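Local coordinates for uncharacterized protein (Bacteroides fragilis, PDB 3NNG), which is of unknown function but carries a calcium-binding F5/8 type C domain, a beta-sandwich module that in many relatives recognises carbohydrates, at residues A39-A42 and N48-W51. The protein carries 1 engineered substitution. Residues are numbered along the deposited sequence; the frame is centred on the assembly and turned at random.
With CA (calcium ion), chain C.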
ATOM      1  N   ALA A  39      -3.682  -8.409   6.168  1.00 18.66           N
ATOM      2  CA  ALA A  39      -2.879  -7.735   5.146  1.00 13.51           C
ATOM      3  C   ALA A  39      -3.143  -8.251   3.733  1.00 19.77           C
ATOM      4  O   ALA A  39      -3.141  -7.471   2.768  1.00 15.56           O
ATOM      5  CB  ALA A  39      -1.402  -7.854   5.484  1.00 10.12           C
ATOM      6  N   HIS A  40      -3.372  -9.563   3.622  1.00 17.57           N
ATOM      7  CA  HIS A  40      -3.507 -10.233   2.329  1.00 16.27           C
ATOM      8  C   HIS A  40      -4.779  -9.776   1.621  1.00 17.75           C
ATOM      9  O   HIS A  40      -4.890  -9.857   0.400  1.00 19.45           O
ATOM     10  CB  HIS A  40      -3.531 -11.758   2.523  1.00 16.80           C
ATOM     11  CG  HIS A  40      -4.689 -12.240   3.342  1.00 19.60           C
ATOM     12  ND1 HIS A  40      -4.687 -12.214   4.724  1.00 25.18           N
ATOM     13  CD2 HIS A  40      -5.889 -12.749   2.984  1.00 17.32           C
ATOM     14  CE1 HIS A  40      -5.829 -12.689   5.176  1.00 22.06           C
ATOM     15  NE2 HIS A  40      -6.584 -13.018   4.139  1.00 20.09           N
ATOM     16  N   LEU A  41      -5.744  -9.294   2.393  1.00 12.65           N
ATOM     17  CA  LEU A  41      -6.979  -8.796   1.791  1.00 16.92           C
ATOM     18  C   LEU A  41      -6.753  -7.536   0.967  1.00 18.80           C
ATOM     19  O   LEU A  41      -7.575  -7.201   0.141  1.00 13.24           O
ATOM     20  CB  LEU A  41      -8.070  -8.563   2.841  1.00 19.09           C
ATOM     21  CG  LEU A  41      -8.515  -9.807   3.619  1.00 12.74           C
ATOM     22  CD1 LEU A  41      -9.536  -9.445   4.688  1.00 13.97           C
ATOM     23  CD2 LEU A  41      -9.093 -10.879   2.697  1.00 13.19           C
ATOM     24  N   ALA A  42      -5.639  -6.840   1.174  1.00 17.27           N
ATOM     25  CA  ALA A  42      -5.329  -5.682   0.330  1.00 16.83           C
ATOM     26  C   ALA A  42      -4.842  -6.043  -1.082  1.00 18.85           C
ATOM     27  O   ALA A  42      -4.741  -5.166  -1.950  1.00 18.84           O
ATOM     28  CB  ALA A  42      -4.305  -4.781   1.015  1.00 11.58           C
ATOM     29  N   ASN A  48     -14.302  -5.230  -1.966  1.00 25.00           N
ATOM     30  CA  ASN A  48     -15.106  -5.402  -0.763  1.00 21.43           C
ATOM     31  C   ASN A  48     -14.418  -6.132   0.375  1.00 25.09           C
ATOM     32  O   ASN A  48     -15.010  -6.336   1.428  1.00 25.89           O
ATOM     33  CB  ASN A  48     -16.443  -6.055  -1.098  1.00 34.36           C
ATOM     34  CG  ASN A  48     -17.424  -5.063  -1.697  1.00 55.18           C
ATOM     35  OD1 ASN A  48     -17.716  -4.028  -1.089  1.00 57.34           O
ATOM     36  ND2 ASN A  48     -17.923  -5.360  -2.899  1.00 59.58           N
ATOM     37  N   THR A  49     -13.161  -6.513   0.172  1.00 17.85           N
ATOM     38  CA  THR A  49     -12.364  -7.034   1.278  1.00 14.09           C
ATOM     39  C   THR A  49     -11.237  -6.046   1.504  1.00 18.83           C
ATOM     40  O   THR A  49     -10.694  -5.487   0.556  1.00 20.35           O
ATOM     41  CB  THR A  49     -11.802  -8.419   0.965  1.00 17.61           C
ATOM     42  OG1 THR A  49     -10.964  -8.331  -0.188  1.00 20.03           O
ATOM     43  CG2 THR A  49     -12.947  -9.423   0.683  1.00 12.21           C
ATOM     44  N   THR A  50     -10.879  -5.802   2.752  1.00 19.78           N
ATOM     45  CA  THR A  50      -9.919  -4.748   2.986  1.00 13.75           C
ATOM     46  C   THR A  50      -8.991  -5.063   4.141  1.00 15.91           C
ATOM     47  O   THR A  50      -9.363  -5.775   5.087  1.00 11.62           O
ATOM     48  CB  THR A  50     -10.651  -3.421   3.275  1.00  9.84           C
ATOM     49  OG1 THR A  50      -9.700  -2.364   3.433  1.00 18.96           O
ATOM     50  CG2 THR A  50     -11.464  -3.569   4.548  1.00 15.90           C
ATOM     51  N   TRP A  51      -7.770  -4.548   4.037  1.00 13.63           N
ATOM     52  CA  TRP A  51      -6.892  -4.431   5.188  1.00 16.89           C
ATOM     53  C   TRP A  51      -7.385  -3.244   6.016  1.00 21.20           C
ATOM     54  O   TRP A  51      -7.736  -2.200   5.475  1.00 19.21           O
ATOM     55  CB  TRP A  51      -5.437  -4.204   4.748  1.00 10.35           C
ATOM     56  CG  TRP A  51      -4.536  -3.890   5.898  1.00 13.19           C
ATOM     57  CD1 TRP A  51      -4.276  -4.693   6.970  1.00 14.67           C
ATOM     58  CD2 TRP A  51      -3.779  -2.681   6.107  1.00 15.32           C
ATOM     59  NE1 TRP A  51      -3.393  -4.073   7.824  1.00 20.22           N
ATOM     60  CE2 TRP A  51      -3.079  -2.842   7.326  1.00 21.57           C
ATOM     61  CE3 TRP A  51      -3.621  -1.496   5.380  1.00 19.22           C
ATOM     62  CZ2 TRP A  51      -2.240  -1.841   7.840  1.00 17.42           C
ATOM     63  CZ3 TRP A  51      -2.786  -0.508   5.893  1.00 17.14           C
ATOM     64  CH2 TRP A  51      -2.106  -0.689   7.110  1.00 16.68           C
TER
HETATM   65 CA    CA C 402      -9.321  -6.498  -1.319  1.00 22.95          CA
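Leu41 O and Thr49 O both turn onto one calcium ion, at 2.4 Å and 2.5 Å, and no hydrogen bond links the two segments directly. Thr49 holds the ion twice, because its OG1, set between the backbone N and the carbonyl carbon (chi1 60°), adds a longer bond of 2.7 Å to the calcium ion. Threonine suits this place by offering a hydroxyl beside its own carbonyl, whereas Leu41 gives the metal its main-chain oxygen and keeps its side chain for packing. That side chain crosses Thr49 at about a right angle, CD2 lying 4.0 Å from Thr49 CB, while CD1 rests 3.7 Å from Thr50 O. Further along, the small Ala42 lets its CB meet Trp51 CB at 3.9 Å. Ala39 presents its backbone to the indole, CA lying 3.8 Å from Trp51 CD1, while its methyl points away and touches strand 23-26. Asp44, Glu46, Ala152 and Glu153 complete the site, consistent with the structural calcium of many F5/8 type C jelly rolls. Residues 39-42 belong to a 3-10 segment that follows helix 34-37 and runs on beyond Ala42; Trp51 opens strand 51-54, its ring meeting that of Phe151 in strand 148-159.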